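YohF (Salmonella typhimurium, PDB 6WON) probably acts as an NAD(P)-dependent oxidoreductase of the short-chain dehydrogenase/reductase family, perhaps on acetoin. Local coordinates at residues 183-188 and 217-222; 81-86 and 129-134; 141-146 and 244-249; 28-33 and 52-57. All blocks are in the same frame, centred on the assembly; numbering follows the deposited sequence.

How the contacts relate
All four contacts belong to one Rossmann-type fold, a parallel sheet with strand order 3-2-1-4-5-6-7 flanked by helices. Along the chain contact 4 closes first, then contact 2; contact 1 lies nested inside the long loop closed by contact 3. Contacts 2 and 4 sit about 15 Å apart, centre to centre, and meet where Val-85 packs on Phe-29. Contacts 1 and 3, with centres about 12 Å apart, are joined by probable backbone hydrogen bonds from Thr-141 to Val-183 and Val-143 to Pro-185. The two pairs occupy different regions: contact 3 lies about 32 Å from both contact 2 and contact 4, between centres. Contacts 1 and 3 also touch the second subunit, linking that region to the assembly.

Contact 1 (183-188 and 217-222); sequences VAPGAI and HEIASL
Ile-219 is the side chain round which this contact is organised: all three of its outer carbons reach strand 178-185 or the loop that follows it. Its CG2 methyl meets Val-183 CG1 at 3.9 Å, the two side chains sliding past each other in opposite directions. Its CD1 end instead crosses Pro-185 at about a right angle and comes to 3.6 Å from the ring carbon Pro-185 CB. The third neighbour, Ile-188, crosses obliquely, and its CD1 lies 3.8 Å from Ile-219 CG1.

Two torsions explain this division of labour. With chi1 at -55°, Ile-219 CG2 stands anti to the backbone N and serves Val-183, while CG1 stands anti to the carbonyl carbon and faces Ile-188; chi2, at -57°, then brings CD1 against both Pro-185 and Ile-188. One turn further on, Leu-222 adds a second point of contact, its CD2 lying 4.0 Å from Val-183 CG2. Val-183 therefore divides its methyls, CG1 nearest Ile-219 and CG2 nearest Leu-222.

The axes of strand 183-185 and helix 217-222 run almost antiparallel, at 171°, with a closest approach of 9.6 Å. Helix 216-226 thus lies against the sheet, as expected of a helix flanking a Rossmann-type sheet. Ile-219 also touches Ile-16 of helix 15-27 and Val-241 of the neighbouring strand, while Ser-221 hydrogen-bonds Trp-225 of the second subunit.

Every contact between 183-188 and 217-222 joins carbon to carbon. Cohesion here consequently comes from burial and the fit of branched side chains and a proline ring, without directional bonds between the segments.

Contact 2 (81-86 and 129-134); sequences GRVDVL and IKQGEG
Gln-131 and Val-83 are joined by two amide-to-backbone hydrogen bonds. Val-83 N donates to Gln-131 OE1 over 3.0 Å, and Gln-131 NE2 returns a nearly straight bond (168°) to Val-83 O, 2.7 Å away. That acceptor lies in the amide plane, yet NE2 approaches from above the Val-83 carbonyl plane. Using both amide ends on one residue fixes the amide flip.

Charged pairs form a second group. Arg-82 CG leaves between the backbone N and carbonyl carbon (chi1 62°), and a bend at chi3 folds the guanidinium back to Asp-84, which it grips side-on: NE reaches OD2 at 2.8 Å, NH2 the syn lone pair of OD1 at 2.6 Å. Both partners lie in the guanidinium plane, fixing its rotation, and OD2 also accepts from Val-6 N of strand 6-9. Arg-82 NH2 makes a salt bridge, its hydrogen bond weak, to Glu-133 OE1 at 3.3 Å, the oxygen that also pairs with Lys-5.

Gln-131 NE2 lies over one guanidinium face, guanidinium and amide planes 37° apart.

The arrangement joins helix 103-131 to the entry of strand 85-88 by a bidentate amide-to-backbone pair and a salt-bridge network, at one end of a Rossmann-type sheet.

Contact 3 (141-146 and 244-249); sequences TSVHEH and GFMLAN
This is a buried, largely apolar contact between two loops, one after strand 135-140 and the other after strand 238-241, each containing a short 3-10 segment. The first loop also carries Ser-142, which with Tyr-155 and Lys-159 probably corresponds to the catalytic Ser-Tyr-Lys of the family. Val-143 and Phe-245 form the centre. Val-143 CG2 stands over the phenyl face, 3.9 Å from the ring centroid and 25° off the normal, a CH-pi contact. Chi1 of -70° puts CG1 anti to the carbonyl carbon and leaves CG2 pointing at the ring.

The same CG2 sits over the centre of the His-144 ring, so one methyl touches two aromatic groups. His-144 and Phe-245 themselves meet obliquely, with His-144 CE1 3.9 Å from Phe-245 CZ and planes 86° apart. The imidazole is held by its ND1 bond to Thr-147 O.

Met-246 slides past Val-143 in the opposite direction, SD lying 4.0 Å from Val-143 CB. Bends at chi2 and chi3 bring its CE to 3.6 Å from His-146 CB; the His-146 ring uses NE2 to bond Ser-238.

Dispersion and CH-pi attraction thus join the loops, leaving histidine nitrogens to bond other partners.

Contact 4 (28-33 and 52-57); sequences GFDIGI and FGVRAE
In a beta-alpha-beta unit of the Rossmann-type fold, strands 30-35 and 56-60, connected through helix 39-50, lie side by side, and this contact is the start of their parallel pairing. Ile-31 pairs with Ala-56 and Gly-32 with Glu-57. Three backbone bonds establish the register: Ile-31 N to Arg-55 O at 2.8 Å, Glu-57 N to Ile-31 O at 2.9 Å, and Ile-33 N to Glu-57 O at 2.8 Å.

Just before the first bridged pair, Asp-30 replaces a backbone acceptor with its side chain. A chi1 of -72° places its carboxylate carbon beside its own backbone N, and OD1 accepts from Arg-55 N, which approaches 45° out of the carboxylate plane. The Arg-55 side chain crosses at a slant, CB being 3.3 Å from Asp-30 OD1.

Val-54 packs on the backbone of 28-29, its CG2 3.4 Å from Phe-29 O and its CG1 3.7 Å from Gly-28 C. On the face carrying Ile-31, Ala-56 CB is turned toward helix 39-50, where it touches Ala-46 and Ala-49.

Glu-57 OE1 forms a salt bridge with Arg-79, whose carbonyl O accepts from Arg-55 NH2; in a further salt bridge, Arg-55 NH2 donates to Glu-57 OE2 at 2.9 Å from above the carboxylate plane.

Contact 1 (183-188 and 217-222)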
# COMPACT_ATOMS: atom_id res chain seq x y z
N VAL B 183 4.35 -14.86 1.12
CA VAL B 183 5.42 -14.45 2.02
C VAL B 183 6.49 -13.78 1.19
O VAL B 183 6.95 -14.34 0.19
CB VAL B 183 6.01 -15.64 2.80
CG1 VAL B 183 7.19 -15.18 3.66
CG2 VAL B 183 4.94 -16.29 3.66
N ALA B 184 6.89 -12.57 1.59
CA ALA B 184 7.69 -11.66 0.78
C ALA B 184 9.03 -11.43 1.47
O ALA B 184 9.14 -10.53 2.33
CB ALA B 184 6.95 -10.33 0.56
N PRO B 185 10.05 -12.24 1.18
CA PRO B 185 11.32 -12.09 1.91
C PRO B 185 12.07 -10.83 1.49
O PRO B 185 11.98 -10.38 0.35
CB PRO B 185 12.10 -13.35 1.53
CG PRO B 185 11.06 -14.33 1.01
CD PRO B 185 10.06 -13.43 0.31
N GLY B 186 12.80 -10.26 2.44
CA GLY B 186 13.80 -9.26 2.10
C GLY B 186 15.04 -9.99 1.63
O GLY B 186 14.92 -11.00 0.94
N ALA B 187 16.22 -9.52 2.00
CA ALA B 187 17.46 -10.17 1.60
C ALA B 187 17.74 -11.34 2.54
O ALA B 187 17.89 -11.15 3.75
CB ALA B 187 18.62 -9.18 1.61
N ILE B 188 17.79 -12.55 1.97
CA ILE B 188 17.99 -13.78 2.73
C ILE B 188 19.34 -14.36 2.33
O ILE B 188 19.62 -14.51 1.14
CB ILE B 188 16.86 -14.78 2.47
CG1 ILE B 188 15.50 -14.14 2.76
CG2 ILE B 188 17.08 -16.05 3.29
CD1 ILE B 188 15.36 -13.57 4.15
N HIS B 217 15.58 -20.06 7.91
CA HIS B 217 14.63 -20.38 8.97
C HIS B 217 13.68 -19.21 9.25
O HIS B 217 12.50 -19.42 9.52
CB HIS B 217 15.37 -20.78 10.25
CG HIS B 217 14.45 -21.01 11.41
ND1 HIS B 217 13.59 -22.09 11.47
CD2 HIS B 217 14.22 -20.28 12.53
CE1 HIS B 217 12.89 -22.03 12.59
NE2 HIS B 217 13.25 -20.94 13.25
N GLU B 218 14.17 -17.97 9.14
CA GLU B 218 13.30 -16.82 9.41
C GLU B 218 12.21 -16.65 8.36
O GLU B 218 11.22 -15.95 8.63
CB GLU B 218 14.15 -15.54 9.57
CG GLU B 218 14.85 -15.48 10.94
CD GLU B 218 16.00 -14.46 11.05
OE1 GLU B 218 16.64 -14.11 10.03
OE2 GLU B 218 16.27 -14.03 12.19
N ILE B 219 12.34 -17.26 7.19
CA ILE B 219 11.21 -17.34 6.26
C ILE B 219 10.38 -18.59 6.52
O ILE B 219 9.15 -18.55 6.57
CB ILE B 219 11.69 -17.30 4.80
CG1 ILE B 219 12.56 -16.07 4.54
CG2 ILE B 219 10.50 -17.32 3.86
CD1 ILE B 219 11.84 -14.77 4.86
N ALA B 220 11.06 -19.73 6.65
CA ALA B 220 10.37 -21.01 6.84
C ALA B 220 9.43 -20.96 8.05
O ALA B 220 8.32 -21.51 7.99
CB ALA B 220 11.40 -22.13 7.00
N SER B 221 9.83 -20.29 9.13
CA SER B 221 9.00 -20.26 10.32
C SER B 221 7.62 -19.67 10.03
O SER B 221 6.60 -20.19 10.49
CB SER B 221 9.70 -19.47 11.42
OG SER B 221 8.91 -19.47 12.60
N LEU B 222 7.57 -18.58 9.25
CA LEU B 222 6.28 -17.99 8.92
C LEU B 222 5.49 -18.88 7.98
O LEU B 222 4.27 -19.06 8.14
CB LEU B 222 6.47 -16.61 8.31
CG LEU B 222 5.14 -15.93 7.97
CD1 LEU B 222 4.30 -15.72 9.24
CD2 LEU B 222 5.33 -14.59 7.23

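Contact 2 (81-86 and 129-134)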
# COMPACT_ATOMS: atom_id res chain seq x y z
N GLY B 81 0.06 -39.20 -3.17
CA GLY B 81 -1.32 -39.62 -3.01
C GLY B 81 -2.31 -38.51 -2.69
O GLY B 81 -3.51 -38.79 -2.61
N ARG B 82 -1.85 -37.28 -2.52
CA ARG B 82 -2.70 -36.14 -2.20
C ARG B 82 -1.78 -34.92 -2.07
O ARG B 82 -0.55 -35.05 -2.05
CB ARG B 82 -3.49 -36.35 -0.91
CG ARG B 82 -2.61 -36.52 0.31
CD ARG B 82 -3.42 -36.61 1.59
NE ARG B 82 -4.23 -35.42 1.84
CZ ARG B 82 -5.56 -35.42 1.91
NH1 ARG B 82 -6.23 -36.56 1.73
NH2 ARG B 82 -6.22 -34.30 2.15
N VAL B 83 -2.39 -33.73 -1.98
CA VAL B 83 -1.66 -32.51 -1.67
C VAL B 83 -2.56 -31.59 -0.85
O VAL B 83 -3.73 -31.38 -1.19
CB VAL B 83 -1.12 -31.79 -2.93
CG1 VAL B 83 -2.23 -31.50 -3.93
CG2 VAL B 83 -0.40 -30.53 -2.54
N ASP B 84 -2.02 -31.09 0.27
CA ASP B 84 -2.71 -30.17 1.16
C ASP B 84 -2.02 -28.81 1.26
O ASP B 84 -2.69 -27.81 1.53
CB ASP B 84 -2.81 -30.76 2.58
CG ASP B 84 -3.50 -32.12 2.60
OD1 ASP B 84 -4.76 -32.15 2.60
OD2 ASP B 84 -2.79 -33.15 2.60
N VAL B 85 -0.72 -28.76 1.03
CA VAL B 85 0.06 -27.53 1.05
C VAL B 85 0.91 -27.46 -0.21
O VAL B 85 1.60 -28.43 -0.54
CB VAL B 85 0.95 -27.46 2.31
CG1 VAL B 85 1.91 -26.28 2.22
CG2 VAL B 85 0.10 -27.35 3.56
N LEU B 86 0.87 -26.33 -0.90
CA LEU B 86 1.85 -26.02 -1.93
C LEU B 86 2.62 -24.78 -1.50
O LEU B 86 2.02 -23.78 -1.08
CB LEU B 86 1.20 -25.78 -3.30
CG LEU B 86 2.17 -25.34 -4.41
CD1 LEU B 86 3.20 -26.45 -4.64
CD2 LEU B 86 1.45 -24.98 -5.70
N ILE B 129 -9.38 -29.23 -4.37
CA ILE B 129 -10.82 -29.17 -4.56
C ILE B 129 -11.41 -30.57 -4.58
O ILE B 129 -12.37 -30.86 -3.86
CB ILE B 129 -11.16 -28.40 -5.84
CG1 ILE B 129 -10.81 -26.92 -5.67
CG2 ILE B 129 -12.63 -28.61 -6.20
CD1 ILE B 129 -10.72 -26.16 -6.99
N LYS B 130 -10.83 -31.45 -5.40
CA LYS B 130 -11.29 -32.83 -5.48
C LYS B 130 -11.22 -33.52 -4.13
O LYS B 130 -12.15 -34.25 -3.75
CB LYS B 130 -10.46 -33.59 -6.52
CG LYS B 130 -11.12 -34.88 -6.97
CD LYS B 130 -10.18 -35.78 -7.75
CE LYS B 130 -10.73 -37.21 -7.79
NZ LYS B 130 -9.69 -38.23 -7.45
N GLN B 131 -10.13 -33.32 -3.38
CA GLN B 131 -10.01 -33.94 -2.05
C GLN B 131 -11.10 -33.45 -1.11
O GLN B 131 -11.52 -34.19 -0.21
CB GLN B 131 -8.64 -33.64 -1.44
CG GLN B 131 -7.49 -34.43 -2.05
CD GLN B 131 -6.19 -33.66 -2.00
OE1 GLN B 131 -5.26 -33.94 -2.76
NE2 GLN B 131 -6.11 -32.66 -1.11
N GLY B 132 -11.56 -32.21 -1.27
CA GLY B 132 -12.65 -31.69 -0.47
C GLY B 132 -12.31 -31.36 0.96
O GLY B 132 -13.22 -31.19 1.77
N GLU B 133 -11.02 -31.26 1.30
CA GLU B 133 -10.60 -31.00 2.67
C GLU B 133 -9.85 -29.67 2.81
O GLU B 133 -9.13 -29.47 3.79
CB GLU B 133 -9.73 -32.15 3.18
CG GLU B 133 -10.51 -33.43 3.47
CD GLU B 133 -9.61 -34.63 3.71
OE1 GLU B 133 -8.57 -34.46 4.39
OE2 GLU B 133 -9.93 -35.73 3.22
N GLY B 134 -10.01 -28.77 1.84
CA GLY B 134 -9.30 -27.51 1.89
C GLY B 134 -7.81 -27.66 1.62
O GLY B 134 -7.31 -28.71 1.20

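Contact 3 (141-146 and 244-249)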
# COMPACT_ATOMS: atom_id res chain seq x y z
N THR B 141 7.15 -14.58 -2.66
CA THR B 141 7.45 -13.50 -3.59
C THR B 141 8.75 -12.82 -3.17
O THR B 141 9.82 -13.44 -3.23
CB THR B 141 6.28 -12.52 -3.67
OG1 THR B 141 6.06 -11.92 -2.39
CG2 THR B 141 5.00 -13.27 -4.08
N SER B 142 8.68 -11.57 -2.71
CA SER B 142 9.86 -10.78 -2.36
C SER B 142 9.37 -9.41 -1.92
O SER B 142 8.23 -9.03 -2.21
CB SER B 142 10.82 -10.64 -3.55
OG SER B 142 11.57 -9.44 -3.49
N VAL B 143 10.23 -8.66 -1.22
CA VAL B 143 9.89 -7.25 -1.01
C VAL B 143 9.65 -6.56 -2.34
O VAL B 143 8.91 -5.57 -2.40
CB VAL B 143 10.97 -6.50 -0.21
CG1 VAL B 143 10.97 -6.96 1.22
CG2 VAL B 143 12.37 -6.65 -0.88
N HIS B 144 10.22 -7.09 -3.42
CA HIS B 144 10.05 -6.47 -4.72
C HIS B 144 8.72 -6.82 -5.39
O HIS B 144 8.49 -6.40 -6.54
CB HIS B 144 11.25 -6.83 -5.59
CG HIS B 144 12.54 -6.42 -4.95
ND1 HIS B 144 12.85 -5.10 -4.69
CD2 HIS B 144 13.56 -7.15 -4.44
CE1 HIS B 144 14.02 -5.03 -4.09
NE2 HIS B 144 14.48 -6.26 -3.94
N GLU B 145 7.85 -7.55 -4.70
CA GLU B 145 6.42 -7.50 -5.01
C GLU B 145 5.83 -6.12 -4.76
O GLU B 145 4.74 -5.81 -5.26
CB GLU B 145 5.67 -8.55 -4.16
CG GLU B 145 4.15 -8.59 -4.32
CD GLU B 145 3.43 -9.37 -3.23
OE1 GLU B 145 4.06 -10.25 -2.59
OE2 GLU B 145 2.23 -9.11 -3.02
N HIS B 146 6.54 -5.27 -4.00
CA HIS B 146 6.02 -3.99 -3.51
C HIS B 146 6.87 -2.79 -3.89
O HIS B 146 6.31 -1.69 -4.05
CB HIS B 146 5.88 -4.04 -1.98
CG HIS B 146 5.07 -5.19 -1.49
ND1 HIS B 146 3.70 -5.25 -1.65
CD2 HIS B 146 5.42 -6.36 -0.90
CE1 HIS B 146 3.24 -6.39 -1.16
NE2 HIS B 146 4.27 -7.08 -0.70
N GLY B 244 13.03 -4.95 8.25
CA GLY B 244 12.79 -3.52 8.13
C GLY B 244 13.12 -2.93 6.78
O GLY B 244 13.12 -1.70 6.65
N PHE B 245 13.41 -3.77 5.78
CA PHE B 245 13.74 -3.29 4.43
C PHE B 245 12.76 -2.22 3.95
O PHE B 245 13.18 -1.16 3.46
CB PHE B 245 13.76 -4.49 3.47
CG PHE B 245 14.22 -4.17 2.06
CD1 PHE B 245 13.32 -3.67 1.12
CD2 PHE B 245 15.52 -4.42 1.66
CE1 PHE B 245 13.73 -3.40 -0.19
CE2 PHE B 245 15.94 -4.16 0.36
CZ PHE B 245 15.05 -3.65 -0.57
N MET B 246 11.46 -2.47 4.10
CA MET B 246 10.45 -1.53 3.60
C MET B 246 10.42 -0.22 4.39
O MET B 246 9.86 0.77 3.90
CB MET B 246 9.05 -2.17 3.68
CG MET B 246 8.82 -3.41 2.82
SD MET B 246 9.17 -3.20 1.07
CE MET B 246 7.82 -2.18 0.48
N LEU B 247 10.99 -0.19 5.59
CA LEU B 247 11.05 1.06 6.35
C LEU B 247 12.11 2.03 5.85
O LEU B 247 12.05 3.22 6.20
CB LEU B 247 11.32 0.76 7.83
CG LEU B 247 10.34 -0.23 8.47
CD1 LEU B 247 10.85 -0.70 9.82
CD2 LEU B 247 8.97 0.41 8.60
N ALA B 248 13.09 1.56 5.08
CA ALA B 248 14.27 2.36 4.74
C ALA B 248 14.00 3.17 3.47
O ALA B 248 13.85 2.60 2.38
CB ALA B 248 15.48 1.45 4.58
N ASN B 249 13.98 4.48 3.61
CA ASN B 249 13.73 5.41 2.51
C ASN B 249 14.92 6.37 2.44
O ASN B 249 15.88 6.19 3.19
CB ASN B 249 12.39 6.13 2.74
CG ASN B 249 12.28 6.74 4.13
OD1 ASN B 249 13.10 7.57 4.52
ND2 ASN B 249 11.25 6.33 4.88

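Contact 4 (28-33 and 52-57)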
# COMPACT_ATOMS: atom_id res chain seq x y z
N GLY B 28 5.05 -32.56 10.67
CA GLY B 28 4.21 -33.73 10.45
C GLY B 28 3.65 -33.90 9.06
O GLY B 28 2.81 -34.78 8.84
N PHE B 29 4.10 -33.10 8.10
CA PHE B 29 3.67 -33.26 6.72
C PHE B 29 4.57 -34.27 6.00
O PHE B 29 5.80 -34.16 6.07
CB PHE B 29 3.70 -31.93 5.96
CG PHE B 29 2.65 -30.94 6.40
CD1 PHE B 29 2.86 -30.14 7.51
CD2 PHE B 29 1.47 -30.80 5.67
CE1 PHE B 29 1.89 -29.21 7.90
CE2 PHE B 29 0.50 -29.87 6.05
CZ PHE B 29 0.71 -29.08 7.16
N ASP B 30 3.96 -35.24 5.31
CA ASP B 30 4.66 -35.87 4.20
C ASP B 30 5.06 -34.78 3.21
O ASP B 30 4.33 -33.80 3.03
CB ASP B 30 3.78 -36.91 3.50
CG ASP B 30 3.59 -38.16 4.34
OD1 ASP B 30 4.42 -38.41 5.25
OD2 ASP B 30 2.61 -38.91 4.09
N ILE B 31 6.23 -34.93 2.59
CA ILE B 31 6.88 -33.83 1.88
C ILE B 31 7.16 -34.24 0.43
O ILE B 31 7.75 -35.29 0.18
CB ILE B 31 8.20 -33.42 2.56
CG1 ILE B 31 7.91 -32.72 3.88
CG2 ILE B 31 9.01 -32.52 1.65
CD1 ILE B 31 7.00 -31.53 3.73
N GLY B 32 6.76 -33.38 -0.51
CA GLY B 32 7.27 -33.44 -1.87
C GLY B 32 8.31 -32.36 -2.11
O GLY B 32 8.09 -31.19 -1.78
N ILE B 33 9.44 -32.77 -2.69
CA ILE B 33 10.60 -31.92 -2.93
C ILE B 33 10.86 -31.89 -4.43
O ILE B 33 10.97 -32.94 -5.06
CB ILE B 33 11.84 -32.46 -2.18
CG1 ILE B 33 11.70 -32.27 -0.68
CG2 ILE B 33 13.13 -31.85 -2.71
CD1 ILE B 33 12.28 -33.44 0.13
N PHE B 52 12.07 -37.33 10.58
CA PHE B 52 10.96 -36.85 11.39
C PHE B 52 9.76 -37.78 11.33
O PHE B 52 8.68 -37.40 11.81
CB PHE B 52 10.56 -35.44 10.96
CG PHE B 52 11.64 -34.41 11.17
CD1 PHE B 52 12.06 -34.08 12.45
CD2 PHE B 52 12.24 -33.78 10.10
CE1 PHE B 52 13.06 -33.13 12.66
CE2 PHE B 52 13.23 -32.84 10.29
CZ PHE B 52 13.64 -32.51 11.57
N GLY B 53 9.91 -38.99 10.79
CA GLY B 53 8.81 -39.94 10.74
C GLY B 53 7.75 -39.64 9.70
O GLY B 53 6.59 -40.01 9.90
N VAL B 54 8.11 -38.98 8.61
CA VAL B 54 7.19 -38.69 7.51
C VAL B 54 7.78 -39.21 6.21
O VAL B 54 8.98 -39.50 6.11
CB VAL B 54 6.87 -37.18 7.37
CG1 VAL B 54 6.15 -36.63 8.60
CG2 VAL B 54 8.14 -36.40 7.08
N ARG B 55 6.93 -39.30 5.19
CA ARG B 55 7.37 -39.63 3.85
C ARG B 55 7.99 -38.40 3.20
O ARG B 55 7.54 -37.27 3.41
CB ARG B 55 6.19 -40.08 2.98
CG ARG B 55 5.86 -41.53 3.00
CD ARG B 55 4.76 -41.77 1.98
NE ARG B 55 5.30 -41.92 0.63
CZ ARG B 55 4.57 -41.92 -0.48
NH1 ARG B 55 3.25 -41.76 -0.42
NH2 ARG B 55 5.17 -42.08 -1.66
N ALA B 56 9.02 -38.62 2.39
CA ALA B 56 9.58 -37.57 1.56
C ALA B 56 9.86 -38.14 0.18
O ALA B 56 10.45 -39.22 0.07
CB ALA B 56 10.86 -36.98 2.17
N GLU B 57 9.40 -37.43 -0.85
CA GLU B 57 9.58 -37.82 -2.24
C GLU B 57 10.16 -36.65 -3.02
O GLU B 57 9.80 -35.50 -2.77
CB GLU B 57 8.25 -38.26 -2.88
CG GLU B 57 7.63 -39.50 -2.27
CD GLU B 57 8.35 -40.79 -2.65
OE1 GLU B 57 9.19 -40.78 -3.58
OE2 GLU B 57 8.08 -41.82 -2.01